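Local coordinates for protein glutaredoxin 1 (Francisella tularensis subsp. tularensis, PDB 3MSZ) that probably reduces protein disulfides through a thioredoxin-type pair of cysteines, as glutaredoxins do, and binds glutathione in a groove beside them, at residues T10-P15 and E33-D38; V18-W23 and G73-L78; F57-V62 and D69-G74. All blocks are in the same frame, centred on the assembly; numbering follows the deposited sequence.

Contact 1: residues T10-P15 and E33-D38; sequences TRNGCP and ETIIDD. With CAC (cacodylate ion), chain C.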
loop_
_atom_site.group_PDB
_atom_site.type_symbol
_atom_site.label_atom_id
_atom_site.label_comp_id
_atom_site.label_asym_id
_atom_site.label_seq_id
_atom_site.Cartn_x
_atom_site.Cartn_y
_atom_site.Cartn_z
ATOM N N THR A 10 -0.028 -6.506 -0.531
ATOM C CA THR A 10 0.175 -7.135 0.748
ATOM C C THR A 10 0.667 -8.573 0.610
ATOM O O THR A 10 0.821 -9.095 -0.494
ATOM C CB THR A 10 -1.161 -7.194 1.550
ATOM O OG1 THR A 10 -2.066 -8.050 0.856
ATOM C CG2 THR A 10 -1.803 -5.812 1.645
ATOM N N ARG A 11 0.945 -9.185 1.756
ATOM C CA ARG A 11 1.134 -10.624 1.844
ATOM C C ARG A 11 0.412 -11.085 3.130
ATOM O O ARG A 11 0.118 -10.261 4.039
ATOM C CB ARG A 11 2.630 -10.969 1.874
ATOM C CG ARG A 11 3.299 -10.685 3.239
ATOM C CD ARG A 11 4.795 -11.036 3.188
ATOM N NE ARG A 11 5.488 -10.704 4.443
ATOM C CZ ARG A 11 5.398 -11.408 5.578
ATOM N NH1 ARG A 11 6.086 -11.032 6.644
ATOM N NH2 ARG A 11 4.639 -12.501 5.648
ATOM N N ASN A 12 0.083 -12.373 3.200
ATOM C CA ASN A 12 -0.446 -12.955 4.452
ATOM C C ASN A 12 0.674 -13.105 5.493
ATOM O O ASN A 12 1.834 -13.335 5.135
ATOM C CB ASN A 12 -1.097 -14.320 4.176
ATOM C CG ASN A 12 -2.296 -14.216 3.242
ATOM O OD1 ASN A 12 -3.282 -13.555 3.566
ATOM N ND2 ASN A 12 -2.209 -14.859 2.077
ATOM N N GLY A 13 0.338 -12.962 6.775
ATOM C CA GLY A 13 1.323 -13.033 7.848
ATOM C C GLY A 13 2.125 -11.749 8.024
ATOM O O GLY A 13 3.170 -11.741 8.682
ATOM N N CYS A 14 1.642 -10.671 7.415
ATOM C CA CYS A 14 2.267 -9.370 7.566
ATOM C C CYS A 14 1.333 -8.457 8.364
ATOM O O CYS A 14 0.346 -7.934 7.844
ATOM C CB CYS A 14 2.595 -8.771 6.197
ATOM S SG CYS A 14 3.512 -7.219 6.295
ATOM N N PRO A 15 1.615 -8.308 9.656
ATOM C CA PRO A 15 0.734 -7.501 10.504
ATOM C C PRO A 15 0.635 -6.047 10.069
ATOM O O PRO A 15 -0.446 -5.456 10.193
ATOM C CB PRO A 15 1.363 -7.647 11.891
ATOM C CG PRO A 15 1.959 -9.049 11.865
ATOM C CD PRO A 15 2.545 -9.136 10.448
ATOM N N GLU A 33 -7.137 -4.987 -2.799
ATOM C CA GLU A 33 -5.948 -5.617 -2.266
ATOM C C GLU A 33 -5.390 -6.592 -3.297
ATOM O O GLU A 33 -6.123 -7.419 -3.859
ATOM C CB GLU A 33 -6.268 -6.367 -0.960
ATOM C CG GLU A 33 -5.028 -6.996 -0.289
ATOM C CD GLU A 33 -5.380 -7.829 0.966
ATOM O OE1 GLU A 33 -6.554 -8.205 1.099
ATOM O OE2 GLU A 33 -4.489 -8.128 1.814
ATOM N N THR A 34 -4.085 -6.517 -3.515
ATOM C CA THR A 34 -3.371 -7.551 -4.260
ATOM C C THR A 34 -2.419 -8.278 -3.320
ATOM O O THR A 34 -1.510 -7.654 -2.761
ATOM C CB THR A 34 -2.573 -6.907 -5.369
ATOM O OG1 THR A 34 -3.493 -6.316 -6.286
ATOM C CG2 THR A 34 -1.704 -7.923 -6.104
ATOM N N ILE A 35 -2.645 -9.581 -3.126
ATOM C CA ILE A 35 -1.835 -10.399 -2.217
ATOM C C ILE A 35 -0.736 -11.133 -2.997
ATOM O O ILE A 35 -1.013 -11.855 -3.940
ATOM C CB ILE A 35 -2.661 -11.461 -1.489
ATOM C CG1 ILE A 35 -3.743 -10.819 -0.620
ATOM C CG2 ILE A 35 -1.762 -12.300 -0.573
ATOM C CD1 ILE A 35 -4.688 -11.835 0.016
ATOM N N ILE A 36 0.512 -10.921 -2.606
ATOM C CA ILE A 36 1.641 -11.608 -3.226
ATOM C C ILE A 36 2.467 -12.304 -2.150
ATOM O O ILE A 36 3.396 -11.725 -1.581
ATOM C CB ILE A 36 2.523 -10.625 -4.007
ATOM C CG1 ILE A 36 2.654 -9.304 -3.240
ATOM C CG2 ILE A 36 1.925 -10.378 -5.382
ATOM C CD1 ILE A 36 3.301 -8.162 -4.038
ATOM N N ASP A 37 2.117 -13.548 -1.854
ATOM C CA ASP A 37 2.731 -14.247 -0.710
ATOM C C ASP A 37 4.167 -14.709 -0.980
ATOM O O ASP A 37 5.058 -14.578 -0.129
ATOM C CB ASP A 37 1.874 -15.424 -0.229
ATOM C CG ASP A 37 0.778 -14.998 0.774
ATOM O OD1 ASP A 37 0.740 -13.813 1.198
ATOM O OD2 ASP A 37 -0.047 -15.863 1.142
ATOM N N ASP A 38 4.424 -15.211 -2.170
ATOM C CA ASP A 38 5.755 -15.808 -2.336
ATOM C C ASP A 38 6.893 -14.822 -2.618
ATOM O O ASP A 38 6.702 -13.728 -3.193
ATOM C CB ASP A 38 5.756 -17.020 -3.274
ATOM C CG ASP A 38 5.560 -16.642 -4.707
ATOM O OD1 ASP A 38 4.529 -15.994 -4.991
ATOM O OD2 ASP A 38 6.420 -17.001 -5.547
HETATM AS AS CAC C . 8.308 -8.287 4.390
HETATM O O1 CAC C . 7.300 -8.656 5.756
HETATM O O2 CAC C . 7.812 -6.721 3.867
HETATM C C1 CAC C . 10.201 -8.248 4.916
HETATM C C2 CAC C . 8.024 -9.567 2.938
HETATM O O HOH W 1 3.074 -14.222 3.094
#
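OD1 of Asp37 is held by two groups: the backbone N-H of Asn12 reaches it at 2.6 Å, and a water that also donates to the Asn12 carbonyl oxygen gives it a second, weaker partner. The other oxygen of the carboxylate, OD2 of Asp37, receives Asn12 ND2, also at 2.6 Å. Both Asn12 donors arrive on the syn side of their oxygens, and the amide and carboxylate planes stand 74° apart, so the two groups are twisted across each other rather than coplanar. Asn12 brings its amide over from the loop by placing CG beside its own backbone N, anti to the carbonyl carbon (chi1 -63°). Farther back, Thr10 pairs with Ile35 in a parallel bridge: Thr10 N donates to Thr34 O at 2.9 Å, and Ile36 N to Thr10 O at 2.8 Å. The hydroxyl OG1 of Thr10 donates to Glu33 OE2 at 2.6 Å, from the anti side of the carboxylate. That same oxygen holds a salt bridge to Lys21 of helix 15-26, a double hold that should favour the charged form of Glu33. Arg11 behaves differently, its extended chain leaving the pair to offer NE and NH1 to O1 of a cacodylate probably carried over from the crystallisation liquor, 2.8 Å from NH1. Arg11 to Cys14 form a type II turn with Gly13 at positive phi, and Cys14 occupies the N-cap position before helix 15-26. A central strand running through such a turn into a CxxC helix start, with a parallel neighbour beside it, is the beta-alpha-beta opening of the thioredoxin fold.

Contact 2: residues V18-W23 and G73-L78; sequences VWAKQW and GGFTEL. With GSH (glutathione), chain D.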
loop_
_atom_site.group_PDB
_atom_site.type_symbol
_atom_site.label_atom_id
_atom_site.label_comp_id
_atom_site.label_asym_id
_atom_site.label_seq_id
_atom_site.Cartn_x
_atom_site.Cartn_y
_atom_site.Cartn_z
ATOM N N VAL A 18 -2.033 -5.753 7.801
ATOM C CA VAL A 18 -3.349 -5.783 8.481
ATOM C C VAL A 18 -3.615 -4.397 9.120
ATOM O O VAL A 18 -4.730 -3.901 9.050
ATOM C CB VAL A 18 -3.442 -6.971 9.514
ATOM C CG1 VAL A 18 -4.673 -6.845 10.482
ATOM C CG2 VAL A 18 -3.517 -8.281 8.773
ATOM N N TRP A 19 -2.587 -3.762 9.714
ATOM C CA TRP A 19 -2.798 -2.428 10.293
ATOM C C TRP A 19 -3.236 -1.433 9.223
ATOM O O TRP A 19 -4.043 -0.556 9.478
ATOM C CB TRP A 19 -1.560 -1.879 11.010
ATOM C CG TRP A 19 -0.997 -2.804 12.042
ATOM C CD1 TRP A 19 0.327 -2.991 12.337
ATOM C CD2 TRP A 19 -1.731 -3.701 12.889
ATOM N NE1 TRP A 19 0.461 -3.950 13.326
ATOM C CE2 TRP A 19 -0.791 -4.378 13.699
ATOM C CE3 TRP A 19 -3.099 -3.966 13.081
ATOM C CZ2 TRP A 19 -1.169 -5.331 14.659
ATOM C CZ3 TRP A 19 -3.468 -4.913 14.042
ATOM C CH2 TRP A 19 -2.505 -5.588 14.800
ATOM N N ALA A 20 -2.690 -1.561 8.032
ATOM C CA ALA A 20 -3.033 -0.631 6.967
ATOM C C ALA A 20 -4.471 -0.812 6.537
ATOM O O ALA A 20 -5.228 0.170 6.371
ATOM C CB ALA A 20 -2.061 -0.833 5.736
ATOM N N LYS A 21 -4.850 -2.064 6.291
ATOM C CA LYS A 21 -6.241 -2.389 5.892
ATOM C C LYS A 21 -7.230 -1.972 6.972
ATOM O O LYS A 21 -8.275 -1.389 6.687
ATOM C CB LYS A 21 -6.382 -3.882 5.605
ATOM C CG LYS A 21 -5.628 -4.311 4.351
ATOM C CD LYS A 21 -5.859 -5.782 4.012
ATOM C CE LYS A 21 -4.903 -6.671 4.800
ATOM N NZ LYS A 21 -5.079 -8.122 4.466
ATOM N N GLN A 22 -6.898 -2.297 8.215
ATOM C CA GLN A 22 -7.733 -1.923 9.346
ATOM C C GLN A 22 -7.969 -0.420 9.400
ATOM O O GLN A 22 -9.071 0.034 9.723
ATOM C CB GLN A 22 -7.054 -2.358 10.638
ATOM C CG GLN A 22 -7.812 -1.950 11.857
ATOM C CD GLN A 22 -7.116 -2.424 13.143
ATOM O OE1 GLN A 22 -7.555 -3.373 13.785
ATOM N NE2 GLN A 22 -6.025 -1.764 13.497
ATOM N N TRP A 23 -6.937 0.359 9.080
ATOM C CA TRP A 23 -7.095 1.808 9.063
ATOM C C TRP A 23 -8.145 2.247 8.027
ATOM O O TRP A 23 -9.010 3.090 8.301
ATOM C CB TRP A 23 -5.757 2.516 8.791
ATOM C CG TRP A 23 -5.856 4.018 8.953
ATOM C CD1 TRP A 23 -5.706 4.734 10.124
ATOM C CD2 TRP A 23 -6.175 4.984 7.935
ATOM N NE1 TRP A 23 -5.898 6.077 9.884
ATOM C CE2 TRP A 23 -6.176 6.264 8.553
ATOM C CE3 TRP A 23 -6.454 4.897 6.569
ATOM C CZ2 TRP A 23 -6.435 7.457 7.839
ATOM C CZ3 TRP A 23 -6.720 6.095 5.855
ATOM C CH2 TRP A 23 -6.714 7.350 6.502
ATOM N N GLY A 73 3.330 4.932 0.252
ATOM C CA GLY A 73 4.360 4.247 0.999
ATOM C C GLY A 73 3.791 3.112 1.825
ATOM O O GLY A 73 2.791 2.483 1.437
ATOM N N GLY A 74 4.448 2.829 2.949
ATOM C CA GLY A 74 3.992 1.792 3.867
ATOM C C GLY A 74 3.065 2.334 4.960
ATOM O O GLY A 74 2.463 3.415 4.848
ATOM N N PHE A 75 2.986 1.607 6.062
ATOM C CA PHE A 75 2.070 2.007 7.114
ATOM C C PHE A 75 2.457 3.321 7.839
ATOM O O PHE A 75 1.606 4.152 8.134
ATOM C CB PHE A 75 1.946 0.869 8.116
ATOM C CG PHE A 75 0.967 1.147 9.174
ATOM C CD1 PHE A 75 1.373 1.306 10.491
ATOM C CD2 PHE A 75 -0.368 1.270 8.858
ATOM C CE1 PHE A 75 0.437 1.561 11.486
ATOM C CE2 PHE A 75 -1.302 1.558 9.840
ATOM C CZ PHE A 75 -0.894 1.691 11.156
ATOM N N THR A 76 3.748 3.492 8.120
ATOM C CA THR A 76 4.251 4.741 8.670
ATOM C C THR A 76 3.820 5.918 7.835
ATOM O O THR A 76 3.340 6.915 8.371
ATOM C CB THR A 76 5.776 4.719 8.768
ATOM O OG1 THR A 76 6.141 3.750 9.755
ATOM C CG2 THR A 76 6.344 6.110 9.155
ATOM N N GLU A 77 3.962 5.810 6.514
ATOM C CA GLU A 77 3.576 6.926 5.667
ATOM C C GLU A 77 2.081 7.141 5.677
ATOM O O GLU A 77 1.617 8.284 5.620
ATOM C CB GLU A 77 4.070 6.779 4.233
ATOM C CG GLU A 77 5.566 6.951 4.074
ATOM C CD GLU A 77 6.343 5.646 4.343
ATOM O OE1 GLU A 77 5.710 4.591 4.616
ATOM O OE2 GLU A 77 7.591 5.676 4.269
ATOM N N LEU A 78 1.318 6.050 5.728
ATOM C CA LEU A 78 -0.136 6.168 5.770
ATOM C C LEU A 78 -0.533 7.003 6.984
ATOM O O LEU A 78 -1.289 7.964 6.878
ATOM C CB LEU A 78 -0.784 4.787 5.852
ATOM C CG LEU A 78 -2.313 4.719 5.901
ATOM C CD1 LEU A 78 -2.924 5.324 4.641
ATOM C CD2 LEU A 78 -2.766 3.264 6.082
HETATM N N1 GSH D . 11.781 2.482 8.498
HETATM C CA1 GSH D . 10.590 1.746 8.109
HETATM C C1 GSH D . 10.850 0.613 7.141
HETATM O O11 GSH D . 11.478 0.816 6.072
HETATM O O12 GSH D . 10.422 -0.551 7.397
HETATM C CB1 GSH D . 9.912 1.086 9.300
HETATM C CG1 GSH D . 8.660 0.541 8.611
HETATM C CD1 GSH D . 7.659 0.005 9.554
HETATM O OE1 GSH D . 7.294 0.747 10.702
HETATM N N2 GSH D . 7.194 -1.166 9.139
HETATM C CA2 GSH D . 6.968 -1.309 7.723
HETATM C C2 GSH D . 5.901 -0.383 7.248
HETATM O O2 GSH D . 5.047 -0.768 6.174
HETATM C CB2 GSH D . 6.534 -2.728 7.440
HETATM S SG2 GSH D . 7.935 -3.750 6.927
HETATM N N3 GSH D . 5.818 0.791 7.913
HETATM C CA3 GSH D . 5.934 2.031 7.188
HETATM C C3 GSH D . 7.137 2.085 6.242
HETATM O O31 GSH D . 8.112 1.297 6.302
HETATM O O32 GSH D . 7.206 2.932 5.343
#
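Aromatic contacts come first, with Trp19 of helix 15-26 resting on Phe75 at the start of helix 75-80. The methylene CB of Trp19 sits over one face of the Phe75 ring, 3.8 Å from its centroid and offset toward the rim, a CH-pi contact. Beyond CB the indole turns away, and the edge of its five-membered ring is directed at the Phe75 face in an edge-to-face pair with planes at 54°. Phe75 reaches across because its CG is anti to the backbone N (chi1 -176°), which carries the ring toward the neighbouring helix; its CE2 comes within 3.5 Å of Trp19 O.

Aliphatic packing follows. The methyl of Ala20 lies 4.1 Å from Phe75 CD2 and nearly as close to Leu78 CD2, touching both larger side chains. Leu78 places CG over one face of the Trp23 indole, toward its rim, and its closest approach is CD1 at 4.0 Å from CE3 of Trp23. Ile65 of strand 64-67 touches both Ala20 and Leu78, while Ile85 of helix 82-85 meets Trp23 and Leu78.

Polar bonding is directed to the ligand: Phe75 N, in the first turn of its helix, donates to glutathione O2 at 3.1 Å and a nearly straight 169°.

With no hydrogen bond between the segments, the contact rests on apolar and aromatic packing, with some backbone atoms against the Phe75 ring, and the backbone N-H of Phe75 serves the glutathione.

Contact 3: residues F57-V62 and D69-G74; sequences FPISTV and DEHIGG. With GSH (glutathione), chain D; CAC (cacodylate ion), chain C.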
loop_
_atom_site.group_PDB
_atom_site.type_symbol
_atom_site.label_atom_id
_atom_site.label_comp_id
_atom_site.label_asym_id
_atom_site.label_seq_id
_atom_site.Cartn_x
_atom_site.Cartn_y
_atom_site.Cartn_z
ATOM N N PHE A 57 9.920 6.133 -3.626
ATOM C CA PHE A 57 11.144 5.618 -3.073
ATOM C C PHE A 57 11.248 4.135 -3.499
ATOM O O PHE A 57 10.270 3.537 -3.929
ATOM C CB PHE A 57 11.204 5.818 -1.543
ATOM C CG PHE A 57 10.083 5.138 -0.780
ATOM C CD1 PHE A 57 8.994 5.880 -0.290
ATOM C CD2 PHE A 57 10.123 3.760 -0.534
ATOM C CE1 PHE A 57 7.946 5.250 0.430
ATOM C CE2 PHE A 57 9.101 3.124 0.204
ATOM C CZ PHE A 57 8.005 3.861 0.680
ATOM N N PRO A 58 12.442 3.550 -3.414
ATOM C CA PRO A 58 12.573 2.168 -3.907
ATOM C C PRO A 58 11.976 1.222 -2.900
ATOM O O PRO A 58 12.384 1.278 -1.737
ATOM C CB PRO A 58 14.098 1.980 -4.018
ATOM C CG PRO A 58 14.657 2.904 -2.995
ATOM C CD PRO A 58 13.718 4.104 -2.927
ATOM N N ILE A 59 11.001 0.408 -3.303
ATOM C CA ILE A 59 10.273 -0.403 -2.329
ATOM C C ILE A 59 10.913 -1.773 -2.159
ATOM O O ILE A 59 11.505 -2.311 -3.098
ATOM C CB ILE A 59 8.775 -0.580 -2.709
ATOM C CG1 ILE A 59 8.630 -1.338 -4.051
ATOM C CG2 ILE A 59 8.065 0.787 -2.789
ATOM C CD1 ILE A 59 7.157 -1.859 -4.336
ATOM N N SER A 60 10.780 -2.349 -0.969
ATOM C CA SER A 60 11.331 -3.675 -0.732
ATOM C C SER A 60 10.609 -4.354 0.420
ATOM O O SER A 60 11.080 -5.352 0.954
ATOM C CB SER A 60 12.832 -3.581 -0.407
ATOM O OG SER A 60 13.003 -2.942 0.836
ATOM N N THR A 61 9.460 -3.805 0.792
ATOM C CA THR A 61 8.611 -4.392 1.819
ATOM C C THR A 61 7.146 -4.211 1.417
ATOM O O THR A 61 6.819 -3.453 0.489
ATOM C CB THR A 61 8.837 -3.699 3.189
ATOM O OG1 THR A 61 8.357 -2.344 3.138
ATOM C CG2 THR A 61 10.334 -3.676 3.537
ATOM N N VAL A 62 6.260 -4.914 2.113
ATOM C CA VAL A 62 4.829 -4.618 2.045
ATOM C C VAL A 62 4.410 -4.260 3.456
ATOM O O VAL A 62 5.093 -4.619 4.397
ATOM C CB VAL A 62 4.002 -5.809 1.530
ATOM C CG1 VAL A 62 4.179 -5.944 0.013
ATOM C CG2 VAL A 62 4.442 -7.089 2.257
ATOM N N ASP A 69 -3.527 6.655 -7.569
ATOM C CA ASP A 69 -2.353 6.424 -8.416
ATOM C C ASP A 69 -1.064 7.073 -7.891
ATOM O O ASP A 69 0.004 6.963 -8.498
ATOM C CB ASP A 69 -2.649 6.832 -9.870
ATOM C CG ASP A 69 -3.820 6.039 -10.472
ATOM O OD1 ASP A 69 -3.828 4.784 -10.355
ATOM O OD2 ASP A 69 -4.738 6.673 -11.049
ATOM N N GLU A 70 -1.164 7.737 -6.751
ATOM C CA GLU A 70 0.007 8.282 -6.115
ATOM C C GLU A 70 0.495 7.292 -5.059
ATOM O O GLU A 70 -0.261 6.878 -4.177
ATOM C CB GLU A 70 -0.310 9.636 -5.474
ATOM C CG GLU A 70 -0.494 10.789 -6.469
ATOM C CD GLU A 70 0.440 11.970 -6.181
ATOM O OE1 GLU A 70 0.863 12.114 -5.010
ATOM O OE2 GLU A 70 0.751 12.751 -7.121
ATOM N N HIS A 71 1.760 6.910 -5.168
ATOM C CA HIS A 71 2.416 6.049 -4.185
ATOM C C HIS A 71 2.496 6.772 -2.833
ATOM O O HIS A 71 3.085 7.835 -2.736
ATOM C CB HIS A 71 3.818 5.725 -4.702
ATOM C CG HIS A 71 4.644 4.878 -3.782
ATOM N ND1 HIS A 71 4.114 3.857 -3.017
ATOM C CD2 HIS A 71 5.974 4.887 -3.522
ATOM C CE1 HIS A 71 5.074 3.296 -2.306
ATOM N NE2 HIS A 71 6.221 3.889 -2.610
ATOM N N ILE A 72 1.921 6.199 -1.781
ATOM C CA ILE A 72 2.000 6.818 -0.459
ATOM C C ILE A 72 3.184 6.252 0.326
ATOM O O ILE A 72 3.941 6.999 0.994
ATOM C CB ILE A 72 0.698 6.582 0.379
ATOM C CG1 ILE A 72 -0.359 7.622 0.054
ATOM C CG2 ILE A 72 0.993 6.670 1.878
ATOM C CD1 ILE A 72 -0.700 7.750 -1.410
ATOM N N GLY A 73 3.330 4.932 0.252
ATOM C CA GLY A 73 4.360 4.247 0.999
ATOM C C GLY A 73 3.791 3.112 1.825
ATOM O O GLY A 73 2.791 2.483 1.437
ATOM N N GLY A 74 4.448 2.829 2.949
ATOM C CA GLY A 74 3.992 1.792 3.867
ATOM C C GLY A 74 3.065 2.334 4.960
ATOM O O GLY A 74 2.463 3.415 4.848
HETATM N N1 GSH D . 11.781 2.482 8.498
HETATM C CA1 GSH D . 10.590 1.746 8.109
HETATM C C1 GSH D . 10.850 0.613 7.141
HETATM O O11 GSH D . 11.478 0.816 6.072
HETATM O O12 GSH D . 10.422 -0.551 7.397
HETATM C CB1 GSH D . 9.912 1.086 9.300
HETATM C CG1 GSH D . 8.660 0.541 8.611
HETATM C CD1 GSH D . 7.659 0.005 9.554
HETATM O OE1 GSH D . 7.294 0.747 10.702
HETATM N N2 GSH D . 7.194 -1.166 9.139
HETATM C CA2 GSH D . 6.968 -1.309 7.723
HETATM C C2 GSH D . 5.901 -0.383 7.248
HETATM O O2 GSH D . 5.047 -0.768 6.174
HETATM C CB2 GSH D . 6.534 -2.728 7.440
HETATM S SG2 GSH D . 7.935 -3.750 6.927
HETATM N N3 GSH D . 5.818 0.791 7.913
HETATM C CA3 GSH D . 5.934 2.031 7.188
HETATM C C3 GSH D . 7.137 2.085 6.242
HETATM O O31 GSH D . 8.112 1.297 6.302
HETATM O O32 GSH D . 7.206 2.932 5.343
HETATM AS AS CAC C . 8.308 -8.287 4.390
HETATM O O1 CAC C . 7.300 -8.656 5.756
HETATM O O2 CAC C . 7.812 -6.721 3.867
HETATM C C1 CAC C . 10.201 -8.248 4.916
HETATM C C2 CAC C . 8.024 -9.567 2.938
#
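Phe57 lies across His71, joining the loop that leads to strand 64-67 with the edge strand 70-73 of the thioredoxin-fold sheet. The packed part is small and mostly buried. NE2 of His71 stands 3.7 Å above one face of the Phe57 ring, offset toward its rim, and the two rings meet obliquely, their planes 48° apart. Ile59 shares this nitrogen, its CG2 methyl coming within 3.6 Å of His71 NE2. The imidazole is carried inward from the strand by a first torsion of 178°, with CG trans to the backbone nitrogen. Gly73, in a classic beta bulge with Ile72 opposite Ile65, has its CA 3.7 Å from Phe57 CZ.

Toward the other end the segments part, and glutathione lies between them. There Thr61, Val62 and Gly74 belong to the glutathione pocket rather than to one another: Thr61 CB is 3.8 Å from SG2 of glutathione, while CA of Gly74 faces its O2. The cacodylate sits on the far side of Thr61 and Val62, where its O2 accepts a hydrogen bond from Val62 N, 3.0 Å long with an angle of 159°.

The three contacts illustrate how chemistry follows place in a thioredoxin fold. Contact 1 is a surface contact, rich in charge and backbone bonding; contact 2 is partly buried and apolar; contact 3 is buried, small, and built round one imidazole. Contacts 1 and 3 reach opposite outer strands of the same sheet, 32-35 and 70-73, yet meet where Arg11 CG packs 3.9 Å from Val62 CG2, and both touch the cacodylate. Contacts 2 and 3 share Gly73 and Gly74, the passage from strand 70-73 into helix 75-80, and both border glutathione. Helix 15-26 joins contact 2 to contact 1, following the loop of contact 1 and carrying Lys21 to its edge.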